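Local coordinates for protein calcium homeostasis modulator 1 (Oryzias latipes, PDB 6LMT) that probably forms a large-pore ion channel of the calcium homeostasis modulator family, assembled here from eight copies of the chain, at residues T214-W217 against S218-D222; K82-T85 against G86-T89. One frame throughout, in Å; residues are numbered along the deposited sequence.

How the contacts relate
The two contacts are local, each made along one unbroken run of chain, and they come in series: contact 2 first, in the loop between helix 74-82 and helix 92-105, then contact 1 near the start of the long helix 210-258. Their centres lie about 19 Å apart, on the same side of the chain's centre. The nearest atoms are about 7 Å apart, so the contacts do not touch. Helix 92-105 follows the loop of contact 2. Contact 1 is largely buried, Thr214 and Trp217 against helix 92-105 of the same chain and Tyr216 and Tyr220 against neighbouring subunits, whereas contact 2 is a surface turn.

Contact 1. Residues T214-W217 against S218-D222; sequences TKYW and SHYID
From Thr214-Ser218 to Trp217-Ile221, four successive i to i+4 backbone bonds run along about two turns of helix 210-258, among them Tyr220 N to Tyr216 O at 2.9 Å. Ser218 adds a side-chain bond: with OG beside its own backbone N (chi1 -63°), the hydroxyl donates to Thr214 O at 3.1 Å. That carbonyl is thus gripped twice, by Ser218 OG and Ser218 N from opposite faces of its plane. Three residues on, Ile221 lays CD1 over one face of the Trp217 indole, 3.4 Å from the centroid of the six-membered ring and 8° off its normal, a CH-pi contact. Lys215 and His219 run side by side and point the same way, Lys215 CG resting 3.6 Å from His219 CD2. Lys215 NZ stays 5.1 Å from His219 NE2, and the imidazole makes a weak hydrogen bond to Asp229 of a neighbouring subunit. Tyr216 OH bonds to His235 O of that same subunit, while His259 of a third subunit meets the Tyr216 and Tyr220 rings edge-to-face. The arrangement is that of a stretch of alpha-helix with i/i+4 side-chain pairs, set in the intersubunit packing of the long C-terminal helix.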
loop_
_atom_site.group_PDB
_atom_site.type_symbol
_atom_site.label_atom_id
_atom_site.label_comp_id
_atom_site.label_asym_id
_atom_site.label_seq_id
_atom_site.Cartn_x
_atom_site.Cartn_y
_atom_site.Cartn_z
ATOM N N THR A 214 -17.060 7.178 40.994
ATOM C CA THR A 214 -17.015 6.112 40.002
ATOM C C THR A 214 -15.739 6.185 39.183
ATOM O O THR A 214 -15.213 5.147 38.765
ATOM C CB THR A 214 -18.252 6.185 39.107
ATOM O OG1 THR A 214 -19.419 6.187 39.931
ATOM C CG2 THR A 214 -18.360 4.992 38.191
ATOM N N LYS A 215 -15.203 7.389 38.982
ATOM C CA LYS A 215 -13.919 7.506 38.312
ATOM C C LYS A 215 -12.780 6.988 39.174
ATOM O O LYS A 215 -11.886 6.320 38.656
ATOM C CB LYS A 215 -13.653 8.950 37.905
ATOM C CG LYS A 215 -12.424 9.095 37.031
ATOM C CD LYS A 215 -12.237 10.502 36.551
ATOM C CE LYS A 215 -13.345 10.866 35.604
ATOM N NZ LYS A 215 -13.342 10.022 34.379
ATOM N N TYR A 216 -12.807 7.254 40.479
ATOM C CA TYR A 216 -11.793 6.676 41.353
ATOM C C TYR A 216 -11.932 5.163 41.435
ATOM O O TYR A 216 -10.929 4.450 41.554
ATOM C CB TYR A 216 -11.869 7.290 42.748
ATOM C CG TYR A 216 -10.900 6.642 43.699
ATOM C CD1 TYR A 216 -9.539 6.868 43.592
ATOM C CD2 TYR A 216 -11.343 5.778 44.686
ATOM C CE1 TYR A 216 -8.652 6.261 44.441
ATOM C CE2 TYR A 216 -10.461 5.168 45.537
ATOM C CZ TYR A 216 -9.121 5.409 45.410
ATOM O OH TYR A 216 -8.249 4.797 46.274
ATOM N N TRP A 217 -13.165 4.663 41.360
ATOM C CA TRP A 217 -13.402 3.224 41.362
ATOM C C TRP A 217 -12.834 2.565 40.113
ATOM O O TRP A 217 -12.243 1.484 40.193
ATOM C CB TRP A 217 -14.896 2.968 41.465
ATOM C CG TRP A 217 -15.312 1.542 41.534
ATOM C CD1 TRP A 217 -15.264 0.724 42.612
ATOM C CD2 TRP A 217 -15.803 0.750 40.451
ATOM N NE1 TRP A 217 -15.740 -0.519 42.290
ATOM C CE2 TRP A 217 -16.065 -0.533 40.960
ATOM C CE3 TRP A 217 -16.055 1.006 39.095
ATOM C CZ2 TRP A 217 -16.586 -1.556 40.166
ATOM C CZ3 TRP A 217 -16.539 -0.011 38.307
ATOM C CH2 TRP A 217 -16.795 -1.284 38.839
ATOM N N SER A 218 -12.983 3.212 38.957
ATOM C CA SER A 218 -12.466 2.648 37.714
ATOM C C SER A 218 -10.946 2.672 37.672
ATOM O O SER A 218 -10.322 1.721 37.191
ATOM C CB SER A 218 -13.033 3.405 36.521
ATOM O OG SER A 218 -14.436 3.264 36.457
ATOM N N HIS A 219 -10.331 3.756 38.158
ATOM C CA HIS A 219 -8.876 3.793 38.234
ATOM C C HIS A 219 -8.346 2.801 39.250
ATOM O O HIS A 219 -7.267 2.247 39.050
ATOM C CB HIS A 219 -8.360 5.194 38.579
ATOM C CG HIS A 219 -8.558 6.202 37.494
ATOM N ND1 HIS A 219 -7.908 6.125 36.284
ATOM C CD2 HIS A 219 -9.287 7.341 37.454
ATOM C CE1 HIS A 219 -8.264 7.146 35.527
ATOM N NE2 HIS A 219 -9.100 7.900 36.214
ATOM N N TYR A 220 -9.087 2.555 40.331
ATOM C CA TYR A 220 -8.620 1.610 41.336
ATOM C C TYR A 220 -8.610 0.187 40.810
ATOM O O TYR A 220 -7.748 -0.606 41.198
ATOM C CB TYR A 220 -9.480 1.687 42.590
ATOM C CG TYR A 220 -9.007 0.748 43.665
ATOM C CD1 TYR A 220 -7.834 0.995 44.348
ATOM C CD2 TYR A 220 -9.726 -0.392 43.986
ATOM C CE1 TYR A 220 -7.385 0.138 45.323
ATOM C CE2 TYR A 220 -9.286 -1.255 44.961
ATOM C CZ TYR A 220 -8.114 -0.983 45.627
ATOM O OH TYR A 220 -7.665 -1.836 46.604
ATOM N N ILE A 221 -9.535 -0.145 39.913
ATOM C CA ILE A 221 -9.584 -1.489 39.353
ATOM C C ILE A 221 -8.409 -1.742 38.423
ATOM O O ILE A 221 -7.751 -2.786 38.514
ATOM C CB ILE A 221 -10.918 -1.701 38.636
ATOM C CG1 ILE A 221 -12.034 -1.756 39.650
ATOM C CG2 ILE A 221 -10.908 -2.957 37.848
ATOM C CD1 ILE A 221 -13.299 -1.677 39.004
ATOM N N ASP A 222 -8.123 -0.798 37.522
ATOM C CA ASP A 222 -6.990 -0.958 36.614
ATOM C C ASP A 222 -5.658 -0.983 37.352
ATOM O O ASP A 222 -4.731 -1.678 36.927
ATOM C CB ASP A 222 -6.994 0.157 35.575
ATOM C CG ASP A 222 -8.102 0.004 34.562
ATOM O OD1 ASP A 222 -8.516 -1.145 34.305
ATOM O OD2 ASP A 222 -8.551 1.030 34.011
#

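Contact 2. Residues K82-T85 against G86-T89; sequences KRPT and GRRT
A type II beta turn, Pro84-Thr85-Gly86-Arg87, bends the loop just past helix 74-82, and Arg88 on its far side reaches back to the chain leaving the helix. Gly86 takes the third position with a positive phi, a conformation that glycine adopts readily. The i to i+3 bond that closes the turn runs from Arg87 N to Pro84 O at 3.1 Å; Arg88 N adds a second to the same oxygen at 3.2 Å, and both are weak.

The firmer link is made by a side chain. Arg88 NE donates to Arg83 O at 3.1 Å with an N-H...O angle of 147°, the acceptor lying at the edge of the guanidinium and somewhat tilted out of its plane. Arg88 CG stands beside the backbone N (chi1 -72°), and from there the chain runs extended to NE, alongside Pro84 O and on to Arg83. NH2 of the same group bonds to Trp81 O, and the guanidinium also makes a cation-pi contact with Trp81, so the end of helix 74-82 and the loop are tied through one arginine. Thr85 lies side by side with Arg88 and places CG2 over one face of the guanidinium, 4.0 Å from NH1.

Arg83 and Arg87 cross at about a right angle, their guanidinium planes turned 64° apart. Their charged atoms do not touch: Arg83 NH2 is 5.0 Å from Arg87 NE. A long, weak ion pair joins Arg83 to Glu80. Arg87 O lies over one face of the Arg83 guanidinium, and the aliphatic part of Arg87 makes the closest touch, CG 3.6 Å from Arg83 NH2.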
loop_
_atom_site.group_PDB
_atom_site.type_symbol
_atom_site.label_atom_id
_atom_site.label_comp_id
_atom_site.label_asym_id
_atom_site.label_seq_id
_atom_site.Cartn_x
_atom_site.Cartn_y
_atom_site.Cartn_z
ATOM N N LYS A 82 -24.311 -8.424 44.646
ATOM C CA LYS A 82 -24.660 -9.693 45.268
ATOM C C LYS A 82 -24.450 -9.658 46.777
ATOM O O LYS A 82 -25.177 -10.329 47.518
ATOM C CB LYS A 82 -23.840 -10.815 44.628
ATOM C CG LYS A 82 -24.242 -12.220 45.022
ATOM C CD LYS A 82 -23.427 -13.247 44.260
ATOM C CE LYS A 82 -23.830 -13.286 42.787
ATOM N NZ LYS A 82 -25.212 -13.813 42.577
ATOM N N ARG A 83 -23.499 -8.856 47.243
ATOM C CA ARG A 83 -23.176 -8.783 48.655
ATOM C C ARG A 83 -24.262 -8.024 49.421
ATOM O O ARG A 83 -24.879 -7.103 48.883
ATOM C CB ARG A 83 -21.814 -8.116 48.832
ATOM C CG ARG A 83 -20.698 -8.983 48.281
ATOM C CD ARG A 83 -19.353 -8.293 48.238
ATOM N NE ARG A 83 -18.784 -8.083 49.559
ATOM C CZ ARG A 83 -17.656 -7.422 49.779
ATOM N NH1 ARG A 83 -16.981 -6.914 48.760
ATOM N NH2 ARG A 83 -17.200 -7.276 51.017
ATOM N N PRO A 84 -24.526 -8.411 50.673
ATOM C CA PRO A 84 -25.637 -7.811 51.420
ATOM C C PRO A 84 -25.367 -6.369 51.823
ATOM O O PRO A 84 -24.231 -5.891 51.822
ATOM C CB PRO A 84 -25.750 -8.703 52.662
ATOM C CG PRO A 84 -25.093 -9.980 52.276
ATOM C CD PRO A 84 -23.975 -9.583 51.376
ATOM N N THR A 85 -26.450 -5.681 52.182
ATOM C CA THR A 85 -26.364 -4.294 52.622
ATOM C C THR A 85 -25.699 -4.218 53.990
ATOM O O THR A 85 -26.086 -4.927 54.925
ATOM C CB THR A 85 -27.752 -3.660 52.656
ATOM O OG1 THR A 85 -28.616 -4.434 53.500
ATOM C CG2 THR A 85 -28.335 -3.579 51.259
ATOM N N GLY A 86 -24.696 -3.358 54.104
ATOM C CA GLY A 86 -23.872 -3.310 55.291
ATOM C C GLY A 86 -22.508 -3.872 54.974
ATOM O O GLY A 86 -21.480 -3.322 55.378
ATOM N N ARG A 87 -22.499 -4.976 54.225
ATOM C CA ARG A 87 -21.247 -5.521 53.720
ATOM C C ARG A 87 -20.748 -4.721 52.522
ATOM O O ARG A 87 -19.537 -4.670 52.275
ATOM C CB ARG A 87 -21.444 -6.998 53.362
ATOM C CG ARG A 87 -20.204 -7.750 52.903
ATOM C CD ARG A 87 -19.179 -7.906 54.015
ATOM N NE ARG A 87 -19.711 -8.661 55.148
ATOM C CZ ARG A 87 -19.744 -9.987 55.211
ATOM N NH1 ARG A 87 -19.277 -10.717 54.207
ATOM N NH2 ARG A 87 -20.246 -10.586 56.279
ATOM N N ARG A 88 -21.662 -4.066 51.797
ATOM C CA ARG A 88 -21.329 -3.285 50.605
ATOM C C ARG A 88 -20.442 -2.103 50.971
ATOM O O ARG A 88 -20.801 -1.280 51.819
ATOM C CB ARG A 88 -22.596 -2.790 49.918
ATOM C CG ARG A 88 -23.402 -3.845 49.197
ATOM C CD ARG A 88 -24.626 -3.210 48.575
ATOM N NE ARG A 88 -25.487 -4.188 47.933
ATOM C CZ ARG A 88 -26.683 -3.904 47.433
ATOM N NH1 ARG A 88 -27.156 -2.669 47.512
ATOM N NH2 ARG A 88 -27.407 -4.859 46.863
ATOM N N THR A 89 -19.285 -2.015 50.321
ATOM C CA THR A 89 -18.361 -0.920 50.566
ATOM C C THR A 89 -18.710 0.325 49.772
ATOM O O THR A 89 -18.024 1.339 49.910
ATOM C CB THR A 89 -16.939 -1.338 50.204
ATOM O OG1 THR A 89 -16.859 -1.550 48.791
ATOM C CG2 THR A 89 -16.566 -2.625 50.919
#